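Side-chain contacts in uncharacterized HTH-type transcriptional regulator HI_0893 (Haemophilus influenzae, PDB 3QKX), which probably binds cis-regulatory DNA as a TetR-family transcription factor, pairing an N-terminal helix-turn-helix region with an all-helical C-terminal domain: residues Glu24-Leu29 with Glu54-Phe59; Ser65-Thr70 with Ser104-Tyr109; Arg86-Asn91 with Cys125-Phe130; Ile157-Asp162 with Glu173-Val178. All blocks are in the same frame, centred on the assembly; numbering follows the deposited sequence.

Contact 1. Residues Glu24-Leu29 with Glu54-Phe59; sequences EGLNQL and ELLEQF
In the TetR-type DNA-binding region, the turn that follows helix 6-23 and leads into helix 31-38, the start of the predicted helix-turn-helix, meets helix 52-72 through three leucines: Leu-26 and Leu-29 on the turn, Leu-56 on the helix. The fork of Leu-56 divides the work. Its CD1 methyl lies 3.7 Å from CD1 of Leu-26, and its CD2 methyl lies 3.8 Å from CD1 of Leu-29. The two turn leucines reach it by different routes: Leu-26 carries CG anti to the backbone N (chi1 170°), whereas Leu-29 carries CG anti to the carbonyl carbon (chi1 -71°). A type I beta turn runs from Leu-26 to Leu-29, and in it Leu-29 N donates to Leu-26 O at 3.2 Å. The backbones stay well apart, with 9.8 Å between CA of Leu-26 and CA of Leu-56, so branch ends alone bridge the gap. Around them, Leu-29 also touches Leu-34 of helix 31-38 and Leu-56 touches Leu-112, while Leu-26 N is hydrogen-bonded to Gln-108 OE1. Methyl-to-methyl contacts of this kind are dispersive and nondirectional; here the turn meets helix 52-72 by apolar contact that is only partly buried, about 95 Å² summed over both sides.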
loop_
_atom_site.group_PDB
_atom_site.type_symbol
_atom_site.label_atom_id
_atom_site.label_comp_id
_atom_site.label_asym_id
_atom_site.label_seq_id
_atom_site.Cartn_x
_atom_site.Cartn_y
_atom_site.Cartn_z
ATOM N N GLU A 24 14.424 2.855 -13.361
ATOM C CA GLU A 24 13.883 1.895 -14.325
ATOM C C GLU A 24 13.015 0.916 -13.530
ATOM O O GLU A 24 12.871 1.072 -12.318
ATOM C CB GLU A 24 15.023 1.159 -15.030
ATOM C CG GLU A 24 16.085 2.084 -15.661
ATOM C CD GLU A 24 17.289 1.325 -16.197
ATOM O OE1 GLU A 24 18.112 0.832 -15.386
ATOM O OE2 GLU A 24 17.426 1.239 -17.429
ATOM N N GLY A 25 12.434 -0.085 -14.192
ATOM C CA GLY A 25 11.644 -1.127 -13.481
ATOM C C GLY A 25 12.492 -2.255 -12.877
ATOM O O GLY A 25 13.612 -2.483 -13.312
ATOM N N LEU A 26 11.938 -2.958 -11.878
ATOM C CA LEU A 26 12.510 -4.227 -11.356
ATOM C C LEU A 26 12.755 -5.271 -12.451
ATOM O O LEU A 26 13.772 -5.982 -12.424
ATOM C CB LEU A 26 11.587 -4.824 -10.279
ATOM C CG LEU A 26 11.832 -6.244 -9.743
ATOM C CD1 LEU A 26 13.271 -6.446 -9.334
ATOM C CD2 LEU A 26 10.918 -6.517 -8.569
ATOM N N ASN A 27 11.810 -5.351 -13.395
ATOM C CA ASN A 27 11.903 -6.238 -14.585
ATOM C C ASN A 27 13.127 -5.964 -15.424
ATOM O O ASN A 27 13.742 -6.886 -15.968
ATOM C CB ASN A 27 10.660 -6.092 -15.497
ATOM C CG ASN A 27 10.966 -6.420 -16.975
ATOM O OD1 ASN A 27 11.135 -5.521 -17.804
ATOM N ND2 ASN A 27 11.096 -7.706 -17.281
ATOM N N GLN A 28 13.473 -4.676 -15.545
ATOM C CA GLN A 28 14.600 -4.238 -16.389
ATOM C C GLN A 28 15.988 -4.426 -15.723
ATOM O O GLN A 28 17.031 -4.148 -16.353
ATOM C CB GLN A 28 14.405 -2.773 -16.831
ATOM C CG GLN A 28 13.363 -2.589 -17.948
ATOM C CD GLN A 28 13.918 -2.913 -19.323
ATOM N N LEU A 29 16.018 -4.903 -14.465
ATOM C CA LEU A 29 17.291 -5.202 -13.791
ATOM C C LEU A 29 18.055 -6.328 -14.471
ATOM O O LEU A 29 17.477 -7.336 -14.886
ATOM C CB LEU A 29 17.083 -5.609 -12.320
ATOM C CG LEU A 29 16.641 -4.568 -11.288
ATOM C CD1 LEU A 29 16.613 -5.196 -9.886
ATOM C CD2 LEU A 29 17.558 -3.359 -11.317
ATOM N N GLU A 54 19.587 -14.880 -6.881
ATOM C CA GLU A 54 20.260 -14.922 -5.571
ATOM C C GLU A 54 20.515 -13.504 -5.036
ATOM O O GLU A 54 20.412 -13.272 -3.827
ATOM C CB GLU A 54 21.578 -15.730 -5.630
ATOM C CG GLU A 54 21.984 -16.376 -4.292
ATOM N N LEU A 55 20.817 -12.567 -5.942
ATOM C CA LEU A 55 20.920 -11.142 -5.605
ATOM C C LEU A 55 19.639 -10.625 -4.975
ATOM O O LEU A 55 19.656 -10.129 -3.857
ATOM C CB LEU A 55 21.256 -10.300 -6.849
ATOM C CG LEU A 55 21.740 -8.860 -6.612
ATOM C CD1 LEU A 55 22.671 -8.395 -7.754
ATOM C CD2 LEU A 55 20.591 -7.903 -6.454
ATOM N N LEU A 56 18.529 -10.750 -5.685
ATOM C CA LEU A 56 17.255 -10.217 -5.194
ATOM C C LEU A 56 16.740 -10.915 -3.911
ATOM O O LEU A 56 16.062 -10.281 -3.110
ATOM C CB LEU A 56 16.197 -10.256 -6.297
ATOM C CG LEU A 56 16.451 -9.416 -7.565
ATOM C CD1 LEU A 56 15.219 -9.489 -8.476
ATOM C CD2 LEU A 56 16.792 -7.973 -7.270
ATOM N N GLU A 57 17.096 -12.191 -3.710
ATOM C CA GLU A 57 16.826 -12.887 -2.436
ATOM C C GLU A 57 17.501 -12.190 -1.263
ATOM O O GLU A 57 16.839 -11.820 -0.295
ATOM C CB GLU A 57 17.285 -14.360 -2.470
ATOM C CG GLU A 57 16.429 -15.296 -3.337
ATOM C CD GLU A 57 16.382 -16.740 -2.816
ATOM O OE1 GLU A 57 15.785 -16.976 -1.740
ATOM O OE2 GLU A 57 16.915 -17.641 -3.503
ATOM N N GLN A 58 18.818 -12.023 -1.351
ATOM C CA GLN A 58 19.594 -11.380 -0.277
ATOM C C GLN A 58 19.168 -9.921 -0.070
ATOM O O GLN A 58 19.131 -9.441 1.069
ATOM C CB GLN A 58 21.105 -11.469 -0.549
ATOM C CG GLN A 58 21.690 -12.879 -0.362
ATOM C CD GLN A 58 23.214 -12.936 -0.580
ATOM O OE1 GLN A 58 23.956 -12.032 -0.163
ATOM N NE2 GLN A 58 23.681 -14.008 -1.228
ATOM N N PHE A 59 18.837 -9.238 -1.169
ATOM C CA PHE A 59 18.324 -7.880 -1.120
ATOM C C PHE A 59 17.042 -7.802 -0.300
ATOM O O PHE A 59 16.904 -6.919 0.544
ATOM C CB PHE A 59 18.070 -7.379 -2.539
ATOM C CG PHE A 59 17.462 -5.998 -2.610
ATOM C CD1 PHE A 59 18.243 -4.868 -2.427
ATOM C CD2 PHE A 59 16.124 -5.834 -2.897
ATOM C CE1 PHE A 59 17.697 -3.592 -2.532
ATOM C CE2 PHE A 59 15.567 -4.563 -2.988
ATOM C CZ PHE A 59 16.364 -3.440 -2.808
#

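Contact 2. Residues Ser65-Thr70 with Ser104-Tyr109; sequences SMFMAT and SNLKQY
The rings of Phe-67 and Tyr-109 meet obliquely rather than in a stack: CZ of Phe-67 arrives at the edge of the Tyr-109 ring, near its plane, 3.9 Å from CE2. One face of the tyrosine ring lies against its own helix, with Asn-105 O 3.3 Å above the plane toward the rim. Leu-106 approaches the phenylalanine ring obliquely, its CD2 methyl 3.5 Å from Phe-67 CZ, so this one ring carbon meets both partners. Phe-67 has CG anti to the carbonyl carbon (chi1 -66°), and the ring then extends across to helix 100-109, spanning a 10.8 Å separation between CA of Phe-67 and CA of Leu-106. On the same helix as Phe-67, Thr-70 folds its hydroxyl back to Met-66 O, with OG1 2.7 Å from that oxygen; Thr-70 N reaches the same acceptor from the opposite face of the carbonyl plane, giving it two donors. The phenol of Tyr-109 is engaged elsewhere, its OH hydrogen-bonded to Asp-18 of helix 6-23. The contact thus joins helix 52-72, which follows the predicted helix-turn-helix, to helix 100-109 of the C-terminal domain, with helix 6-23 bound to Tyr-109 and Asn-105 and helix 81-98 touching Leu-106 and Thr-70.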
loop_
_atom_site.group_PDB
_atom_site.type_symbol
_atom_site.label_atom_id
_atom_site.label_comp_id
_atom_site.label_asym_id
_atom_site.label_seq_id
_atom_site.Cartn_x
_atom_site.Cartn_y
_atom_site.Cartn_z
ATOM N N SER A 65 15.578 -6.291 7.111
ATOM C CA SER A 65 16.465 -5.802 8.190
ATOM C C SER A 65 16.355 -4.299 8.445
ATOM O O SER A 65 16.335 -3.869 9.603
ATOM C CB SER A 65 17.948 -6.130 7.894
ATOM O OG SER A 65 18.208 -7.513 8.025
HETATM N N MSE A 66 16.331 -3.507 7.379
HETATM C CA MSE A 66 16.175 -2.056 7.516
HETATM C C MSE A 66 14.826 -1.702 8.159
HETATM O O MSE A 66 14.743 -0.778 8.984
HETATM C CB MSE A 66 16.268 -1.359 6.157
HETATM C CG MSE A 66 17.605 -1.473 5.465
HETATM SE SE MSE A 66 17.657 -0.299 3.907
HETATM C CE MSE A 66 19.052 0.925 4.553
ATOM N N PHE A 67 13.775 -2.416 7.763
ATOM C CA PHE A 67 12.466 -2.206 8.361
ATOM C C PHE A 67 12.505 -2.523 9.853
ATOM O O PHE A 67 12.055 -1.726 10.655
ATOM C CB PHE A 67 11.373 -3.057 7.673
ATOM C CG PHE A 67 11.085 -2.688 6.208
ATOM C CD1 PHE A 67 11.594 -1.520 5.598
ATOM C CD2 PHE A 67 10.220 -3.500 5.457
ATOM C CE1 PHE A 67 11.274 -1.208 4.265
ATOM C CE2 PHE A 67 9.898 -3.186 4.120
ATOM C CZ PHE A 67 10.427 -2.042 3.532
HETATM N N MSE A 68 13.065 -3.669 10.223
HETATM C CA MSE A 68 13.151 -4.049 11.646
HETATM C C MSE A 68 13.987 -3.038 12.445
HETATM O O MSE A 68 13.640 -2.691 13.571
HETATM C CB MSE A 68 13.760 -5.450 11.812
HETATM C CG MSE A 68 13.022 -6.560 11.097
HETATM SE SE MSE A 68 11.216 -6.741 11.720
HETATM C CE MSE A 68 11.630 -8.325 12.781
ATOM N N ALA A 69 15.073 -2.558 11.848
ATOM C CA ALA A 69 15.942 -1.585 12.514
ATOM C C ALA A 69 15.220 -0.256 12.703
ATOM O O ALA A 69 15.456 0.442 13.692
ATOM C CB ALA A 69 17.234 -1.391 11.729
ATOM N N THR A 70 14.330 0.079 11.768
ATOM C CA THR A 70 13.547 1.312 11.837
ATOM C C THR A 70 12.555 1.285 13.010
ATOM O O THR A 70 12.454 2.256 13.754
ATOM C CB THR A 70 12.846 1.568 10.484
ATOM O OG1 THR A 70 13.857 1.743 9.478
ATOM C CG2 THR A 70 11.932 2.814 10.522
ATOM N N SER A 104 9.457 4.467 -3.036
ATOM C CA SER A 104 9.035 4.033 -4.377
ATOM C C SER A 104 9.017 2.524 -4.511
ATOM O O SER A 104 8.093 1.958 -5.072
ATOM C CB SER A 104 9.964 4.572 -5.461
ATOM O OG SER A 104 9.999 5.976 -5.472
ATOM N N ASN A 105 10.054 1.873 -4.015
ATOM C CA ASN A 105 10.192 0.437 -4.212
ATOM C C ASN A 105 9.317 -0.424 -3.273
ATOM O O ASN A 105 9.097 -1.596 -3.572
ATOM C CB ASN A 105 11.672 0.034 -4.134
ATOM C CG ASN A 105 12.496 0.659 -5.240
ATOM O OD1 ASN A 105 11.985 0.954 -6.309
ATOM N ND2 ASN A 105 13.786 0.859 -4.986
ATOM N N LEU A 106 8.796 0.153 -2.181
ATOM C CA LEU A 106 7.870 -0.566 -1.275
ATOM C C LEU A 106 6.863 -1.472 -2.004
ATOM O O LEU A 106 6.654 -2.630 -1.620
ATOM C CB LEU A 106 7.073 0.418 -0.423
ATOM C CG LEU A 106 7.697 1.039 0.820
ATOM C CD1 LEU A 106 6.684 1.998 1.471
ATOM C CD2 LEU A 106 8.132 -0.012 1.802
ATOM N N LYS A 107 6.244 -0.935 -3.052
ATOM C CA LYS A 107 5.226 -1.671 -3.789
ATOM C C LYS A 107 5.891 -2.834 -4.539
ATOM O O LYS A 107 5.558 -4.012 -4.319
ATOM C CB LYS A 107 4.492 -0.728 -4.753
ATOM C CG LYS A 107 3.728 0.421 -4.035
ATOM N N GLN A 108 6.881 -2.494 -5.362
ATOM C CA GLN A 108 7.644 -3.495 -6.120
ATOM C C GLN A 108 8.377 -4.564 -5.266
ATOM O O GLN A 108 8.713 -5.618 -5.787
ATOM C CB GLN A 108 8.653 -2.806 -7.048
ATOM C CG GLN A 108 8.043 -2.092 -8.245
ATOM C CD GLN A 108 9.098 -1.405 -9.096
ATOM O OE1 GLN A 108 9.407 -1.843 -10.204
ATOM N NE2 GLN A 108 9.665 -0.329 -8.575
ATOM N N TYR A 109 8.629 -4.294 -3.982
ATOM C CA TYR A 109 9.276 -5.288 -3.097
ATOM C C TYR A 109 8.496 -6.601 -2.963
ATOM O O TYR A 109 9.107 -7.664 -2.881
ATOM C CB TYR A 109 9.518 -4.725 -1.676
ATOM C CG TYR A 109 10.636 -3.687 -1.497
ATOM C CD1 TYR A 109 11.703 -3.561 -2.406
ATOM C CD2 TYR A 109 10.652 -2.873 -0.369
ATOM C CE1 TYR A 109 12.712 -2.614 -2.210
ATOM C CE2 TYR A 109 11.659 -1.934 -0.165
ATOM C CZ TYR A 109 12.690 -1.809 -1.092
ATOM O OH TYR A 109 13.692 -0.875 -0.899
#

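Contact 3. Residues Arg86-Asn91 with Cys125-Phe130; sequences RQMWKN and CRWDLF. With SO4 (sulfate ion), chain F; EDO (1,2-ethanediol), chain C.
Helices 86-91 and 126-130 run nearly antiparallel, at 163° between their N-to-C directions, with their axes 12.3 Å apart at closest approach. Selenomethionine Met-88 reaches across that gap, its chain bent at chi3 (-69°) so that selenium and methyl meet different partners. The CE methyl sits over one face of Phe-130, 3.8 Å from the ring centroid and 17° off the normal, a CH-pi contact; the selenium stands farther off and obliquely, making this a Met-aromatic pair led by the methyl. The same CE touches the edge of Trp-127, 4.0 Å from CE3, while SE rests 3.7 Å from CG of Arg-126, the two side chains crossing at about a right angle. Trp-127 NE1 is tied to Glu-145 O, and Arg-126 makes a cation-pi contact with Phe-75. Away from this interface, Arg-86 grips a sulfate, probably from the crystallisation liquor, through NH2 to O3 at 2.9 Å and NH1 to O2 at 3.0 Å; its NH1 also forms a salt bridge with Glu-83. On the same helix, Gln-87 NE2 donates to Asn-91 OD1 at 2.9 Å. A mostly buried interface of apolar side-chain atoms between antiparallel helices, with Trp-183 of helix 172-184 touching Phe-130, fits the helical bundle of a TetR-type C-terminal domain.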
loop_
_atom_site.group_PDB
_atom_site.type_symbol
_atom_site.label_atom_id
_atom_site.label_comp_id
_atom_site.label_asym_id
_atom_site.label_seq_id
_atom_site.Cartn_x
_atom_site.Cartn_y
_atom_site.Cartn_z
ATOM N N ARG A 86 4.196 5.882 19.369
ATOM C CA ARG A 86 4.476 7.149 18.714
ATOM C C ARG A 86 5.893 7.198 18.171
ATOM O O ARG A 86 6.105 7.644 17.061
ATOM C CB ARG A 86 4.240 8.289 19.693
ATOM C CG ARG A 86 4.599 9.673 19.190
ATOM C CD ARG A 86 3.908 10.716 20.018
ATOM N NE ARG A 86 4.412 12.040 19.721
ATOM C CZ ARG A 86 5.432 12.647 20.332
ATOM N NH1 ARG A 86 6.127 12.066 21.323
ATOM N NH2 ARG A 86 5.786 13.860 19.922
ATOM N N GLN A 87 6.858 6.712 18.936
ATOM C CA GLN A 87 8.241 6.608 18.441
ATOM C C GLN A 87 8.303 5.752 17.185
ATOM O O GLN A 87 8.958 6.119 16.226
ATOM C CB GLN A 87 9.140 5.995 19.502
ATOM C CG GLN A 87 10.647 5.953 19.150
ATOM C CD GLN A 87 11.222 7.336 19.023
ATOM O OE1 GLN A 87 11.302 8.053 19.996
ATOM N NE2 GLN A 87 11.556 7.737 17.809
HETATM N N MSE A 88 7.644 4.598 17.211
HETATM C CA MSE A 88 7.657 3.691 16.064
HETATM C C MSE A 88 7.006 4.344 14.851
HETATM O O MSE A 88 7.480 4.183 13.738
HETATM C CB MSE A 88 6.958 2.358 16.391
HETATM C CG MSE A 88 7.808 1.410 17.203
HETATM SE SE MSE A 88 6.981 -0.361 17.352
HETATM C CE MSE A 88 5.453 0.074 18.495
ATOM N N TRP A 89 5.921 5.080 15.063
ATOM C CA TRP A 89 5.264 5.806 13.966
ATOM C C TRP A 89 6.235 6.798 13.329
ATOM O O TRP A 89 6.396 6.824 12.122
ATOM C CB TRP A 89 4.024 6.550 14.481
ATOM C CG TRP A 89 3.063 6.902 13.401
ATOM C CD1 TRP A 89 1.951 6.218 13.061
ATOM C CD2 TRP A 89 3.131 8.023 12.526
ATOM N NE1 TRP A 89 1.322 6.823 12.007
ATOM C CE2 TRP A 89 2.038 7.929 11.648
ATOM C CE3 TRP A 89 4.031 9.092 12.374
ATOM C CZ2 TRP A 89 1.796 8.854 10.673
ATOM C CZ3 TRP A 89 3.799 9.994 11.392
ATOM C CH2 TRP A 89 2.677 9.881 10.548
ATOM N N LYS A 90 6.884 7.602 14.167
ATOM C CA LYS A 90 7.812 8.634 13.717
ATOM C C LYS A 90 9.031 8.025 13.048
ATOM O O LYS A 90 9.546 8.554 12.040
ATOM C CB LYS A 90 8.281 9.484 14.902
ATOM C CG LYS A 90 7.198 10.330 15.550
ATOM C CD LYS A 90 7.616 10.723 16.943
ATOM C CE LYS A 90 8.284 12.104 16.988
ATOM N NZ LYS A 90 8.717 12.468 18.375
ATOM N N ASN A 91 9.511 6.913 13.604
ATOM C CA ASN A 91 10.624 6.203 12.989
ATOM C C ASN A 91 10.300 5.845 11.548
ATOM O O ASN A 91 11.109 6.072 10.670
ATOM C CB ASN A 91 10.955 4.911 13.714
ATOM C CG ASN A 91 11.586 5.123 15.094
ATOM O OD1 ASN A 91 12.128 6.174 15.398
ATOM N ND2 ASN A 91 11.473 4.109 15.941
ATOM N N CYS A 125 10.191 -9.521 16.249
ATOM C CA CYS A 125 9.894 -8.234 15.659
ATOM C C CYS A 125 9.395 -7.289 16.749
ATOM O O CYS A 125 8.572 -7.674 17.562
ATOM C CB CYS A 125 8.825 -8.391 14.575
ATOM S SG CYS A 125 8.339 -6.852 13.794
ATOM N N ARG A 126 9.894 -6.057 16.759
ATOM C CA ARG A 126 9.492 -5.059 17.756
ATOM C C ARG A 126 7.962 -4.878 17.825
ATOM O O ARG A 126 7.403 -4.765 18.909
ATOM C CB ARG A 126 10.186 -3.709 17.473
ATOM C CG ARG A 126 9.801 -2.526 18.384
ATOM C CD ARG A 126 9.885 -2.861 19.868
ATOM N NE ARG A 126 11.178 -3.446 20.252
ATOM C CZ ARG A 126 11.421 -4.122 21.381
ATOM N NH1 ARG A 126 10.450 -4.355 22.266
ATOM N NH2 ARG A 126 12.662 -4.601 21.631
ATOM N N TRP A 127 7.294 -4.890 16.673
ATOM C CA TRP A 127 5.841 -4.760 16.635
ATOM C C TRP A 127 5.170 -5.883 17.386
ATOM O O TRP A 127 4.276 -5.633 18.212
ATOM C CB TRP A 127 5.307 -4.759 15.206
ATOM C CG TRP A 127 3.824 -4.678 15.184
ATOM C CD1 TRP A 127 2.946 -5.639 14.757
ATOM C CD2 TRP A 127 3.025 -3.593 15.668
ATOM N NE1 TRP A 127 1.650 -5.209 14.945
ATOM C CE2 TRP A 127 1.678 -3.946 15.479
ATOM C CE3 TRP A 127 3.319 -2.355 16.223
ATOM C CZ2 TRP A 127 0.631 -3.110 15.851
ATOM C CZ3 TRP A 127 2.267 -1.518 16.586
ATOM C CH2 TRP A 127 0.952 -1.903 16.403
ATOM N N ASP A 128 5.578 -7.111 17.071
ATOM C CA ASP A 128 5.024 -8.302 17.695
ATOM C C ASP A 128 5.228 -8.240 19.198
ATOM O O ASP A 128 4.280 -8.481 19.964
ATOM C CB ASP A 128 5.664 -9.599 17.118
ATOM C CG ASP A 128 5.114 -9.986 15.704
ATOM O OD1 ASP A 128 4.173 -9.342 15.185
ATOM O OD2 ASP A 128 5.632 -10.961 15.120
ATOM N N LEU A 129 6.457 -7.905 19.608
ATOM C CA LEU A 129 6.826 -7.819 21.026
ATOM C C LEU A 129 6.028 -6.749 21.732
ATOM O O LEU A 129 5.550 -6.958 22.852
ATOM C CB LEU A 129 8.316 -7.501 21.202
ATOM C CG LEU A 129 9.377 -8.556 20.846
ATOM C CD1 LEU A 129 10.772 -8.054 21.254
ATOM C CD2 LEU A 129 9.095 -9.899 21.488
ATOM N N PHE A 130 5.904 -5.600 21.089
ATOM C CA PHE A 130 5.159 -4.498 21.653
ATOM C C PHE A 130 3.697 -4.888 21.873
ATOM O O PHE A 130 3.140 -4.610 22.924
ATOM C CB PHE A 130 5.255 -3.285 20.742
ATOM C CG PHE A 130 4.251 -2.205 21.052
ATOM C CD1 PHE A 130 4.515 -1.273 22.042
ATOM C CD2 PHE A 130 3.049 -2.113 20.343
ATOM C CE1 PHE A 130 3.610 -0.266 22.342
ATOM C CE2 PHE A 130 2.129 -1.086 20.624
ATOM C CZ PHE A 130 2.411 -0.166 21.637
HETATM S S SO4 F . 8.583 14.653 21.919
HETATM O O1 SO4 F . 9.403 13.461 22.164
HETATM O O2 SO4 F . 7.265 14.522 22.544
HETATM O O3 SO4 F . 8.446 14.847 20.472
HETATM O O4 SO4 F . 9.228 15.833 22.486
HETATM C C1 EDO C . 3.051 -7.578 11.425
HETATM O O1 EDO C . 3.246 -6.655 10.346
HETATM C C2 EDO C . 3.108 -9.013 10.908
HETATM O O2 EDO C . 3.065 -9.921 12.019
#

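Contact 4. Residues Ile157-Asp162 with Glu173-Val178; sequences INLASD and EILESV. With SO4 (sulfate ion), chain D.
Leu-175 and Val-178, one helical turn apart on segment 173-178, both reach Leu-159 of segment 157-162, joining two helices of the TetR-type C-terminal bundle. Leu-175 comes first: the end of its side chain makes the approach, with CD1 4.5 Å from CD2 of Leu-159, and helix 81-98 lies close by, with Trp-93 touching both leucines. Glu-176 turns to another partner, its OE1 forming a salt bridge with Arg-86 NE and so linking helix 172-184 to helix 81-98. Ser-177 takes no part in the interface; its hydroxyl binds a sulfate. Val-178 completes the apolar pair, pointing at Leu-159 with CG2 4.4 Å from the same CD2 methyl. Leu-159 therefore engages both residues through one branch, which its first torsion helps to place by setting CG anti to the backbone N (chi1 -163°). At these separations the methyls meet at the long end of van der Waals range, although Leu-159 and Val-178 are both buried. Part of that burial comes from the second subunit, whose Ile-147 packs on both residues, while Asn-158 ND2 is hydrogen-bonded to Asn-158 OD1 of that subunit. The sulfate, probably from the crystallisation liquor, is also hydrogen-bonded to Arg-181, and Ser-177 OG donates to its O3 at 2.6 Å.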
loop_
_atom_site.group_PDB
_atom_site.type_symbol
_atom_site.label_atom_id
_atom_site.label_comp_id
_atom_site.label_asym_id
_atom_site.label_seq_id
_atom_site.Cartn_x
_atom_site.Cartn_y
_atom_site.Cartn_z
ATOM N N ILE A 157 2.936 4.475 6.867
ATOM C CA ILE A 157 3.363 4.078 5.525
ATOM C C ILE A 157 2.439 4.645 4.467
ATOM O O ILE A 157 2.893 5.100 3.433
ATOM C CB ILE A 157 3.430 2.539 5.365
ATOM C CG1 ILE A 157 4.418 1.936 6.373
ATOM C CG2 ILE A 157 3.818 2.169 3.933
ATOM C CD1 ILE A 157 4.265 0.430 6.593
ATOM N N ASN A 158 1.137 4.596 4.712
ATOM C CA ASN A 158 0.168 5.079 3.746
ATOM C C ASN A 158 0.260 6.618 3.568
ATOM O O ASN A 158 0.079 7.148 2.447
ATOM C CB ASN A 158 -1.275 4.648 4.150
ATOM C CG ASN A 158 -1.597 3.176 3.778
ATOM O OD1 ASN A 158 -0.942 2.591 2.939
ATOM N ND2 ASN A 158 -2.627 2.602 4.403
ATOM N N LEU A 159 0.543 7.326 4.662
ATOM C CA LEU A 159 0.644 8.777 4.622
ATOM C C LEU A 159 1.862 9.232 3.816
ATOM O O LEU A 159 1.744 10.095 2.956
ATOM C CB LEU A 159 0.690 9.358 6.033
ATOM C CG LEU A 159 0.402 10.849 6.142
ATOM C CD1 LEU A 159 -1.023 11.196 5.630
ATOM C CD2 LEU A 159 0.559 11.272 7.553
ATOM N N ALA A 160 3.022 8.640 4.106
ATOM C CA ALA A 160 4.246 8.875 3.335
ATOM C C ALA A 160 4.011 8.618 1.842
ATOM O O ALA A 160 4.370 9.441 0.986
ATOM C CB ALA A 160 5.339 7.999 3.833
ATOM N N SER A 161 3.357 7.504 1.538
ATOM C CA SER A 161 3.204 7.072 0.161
ATOM C C SER A 161 2.272 8.001 -0.634
ATOM O O SER A 161 2.632 8.447 -1.733
ATOM C CB SER A 161 2.711 5.632 0.104
ATOM O OG SER A 161 3.108 5.021 -1.124
ATOM N N ASP A 162 1.136 8.356 -0.024
ATOM C CA ASP A 162 0.135 9.248 -0.627
ATOM C C ASP A 162 0.357 10.775 -0.384
ATOM O O ASP A 162 -0.376 11.591 -0.932
ATOM C CB ASP A 162 -1.268 8.847 -0.132
ATOM C CG ASP A 162 -1.539 7.316 -0.283
ATOM O OD1 ASP A 162 -0.947 6.689 -1.220
ATOM O OD2 ASP A 162 -2.276 6.743 0.562
ATOM N N GLU A 173 0.933 19.359 13.967
ATOM C CA GLU A 173 -0.344 19.034 14.664
ATOM C C GLU A 173 -1.137 17.945 13.928
ATOM O O GLU A 173 -1.755 17.082 14.569
ATOM C CB GLU A 173 -1.263 20.265 14.818
ATOM C CG GLU A 173 -0.697 21.446 15.628
ATOM C CD GLU A 173 0.063 22.470 14.790
ATOM O OE1 GLU A 173 -0.275 22.663 13.600
ATOM O OE2 GLU A 173 1.002 23.097 15.337
ATOM N N ILE A 174 -1.119 18.003 12.590
ATOM C CA ILE A 174 -1.729 16.967 11.748
ATOM C C ILE A 174 -1.045 15.606 11.961
ATOM O O ILE A 174 -1.734 14.601 12.170
ATOM C CB ILE A 174 -1.755 17.376 10.227
ATOM C CG1 ILE A 174 -2.734 18.539 10.001
ATOM C CG2 ILE A 174 -2.169 16.217 9.355
ATOM C CD1 ILE A 174 -2.580 19.268 8.647
ATOM N N LEU A 175 0.289 15.570 11.964
ATOM C CA LEU A 175 1.007 14.287 12.203
ATOM C C LEU A 175 0.680 13.670 13.564
ATOM O O LEU A 175 0.540 12.451 13.672
ATOM C CB LEU A 175 2.526 14.435 12.085
ATOM C CG LEU A 175 3.184 14.263 10.706
ATOM C CD1 LEU A 175 2.355 14.820 9.581
ATOM C CD2 LEU A 175 4.565 14.934 10.716
ATOM N N GLU A 176 0.562 14.507 14.594
ATOM C CA GLU A 176 0.212 14.026 15.929
ATOM C C GLU A 176 -1.226 13.552 15.969
ATOM O O GLU A 176 -1.539 12.535 16.610
ATOM C CB GLU A 176 0.408 15.133 16.984
ATOM C CG GLU A 176 1.853 15.654 17.147
ATOM C CD GLU A 176 2.828 14.638 17.706
ATOM O OE1 GLU A 176 2.389 13.584 18.206
ATOM O OE2 GLU A 176 4.052 14.906 17.659
ATOM N N SER A 177 -2.109 14.286 15.297
ATOM C CA SER A 177 -3.490 13.837 15.145
ATOM C C SER A 177 -3.546 12.438 14.557
ATOM O O SER A 177 -4.175 11.581 15.132
ATOM C CB SER A 177 -4.305 14.807 14.298
ATOM O OG SER A 177 -4.868 15.829 15.107
ATOM N N VAL A 178 -2.814 12.188 13.475
ATOM C CA VAL A 178 -2.782 10.842 12.872
ATOM C C VAL A 178 -2.148 9.801 13.796
ATOM O O VAL A 178 -2.638 8.682 13.897
ATOM C CB VAL A 178 -2.044 10.820 11.528
ATOM C CG1 VAL A 178 -1.973 9.435 11.020
ATOM C CG2 VAL A 178 -2.729 11.721 10.506
HETATM S S SO4 D . -8.004 16.031 16.905
HETATM O O1 SO4 D . -8.615 15.546 18.155
HETATM O O2 SO4 D . -9.023 16.216 15.866
HETATM O O3 SO4 D . -6.941 15.118 16.480
HETATM O O4 SO4 D . -7.403 17.341 17.148
#

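In the fold
Contacts 1 and 2 share helix 52-72, which carries the chain from the DNA-binding region toward the C-terminal domain, and they touch through Phe-59 and Tyr-109. Contact 2 is the most central, about 3 Å from the chain centre to its own centre; contacts 1 and 4 lie about 17 and 16 Å out. Contacts 1 and 2 are partly buried, contacts 3 and 4 buried. All four cross-segment interfaces are apolar, but the chemistry shifts: aliphatic methyls in contacts 1 and 4, aromatic rings with a leucine methyl in 2, and in 3 rings met by a selenomethionine methyl. Contacts 3 and 4 belong to the C-terminal domain and meet where Trp-89 packs on Leu-159 and Val-178.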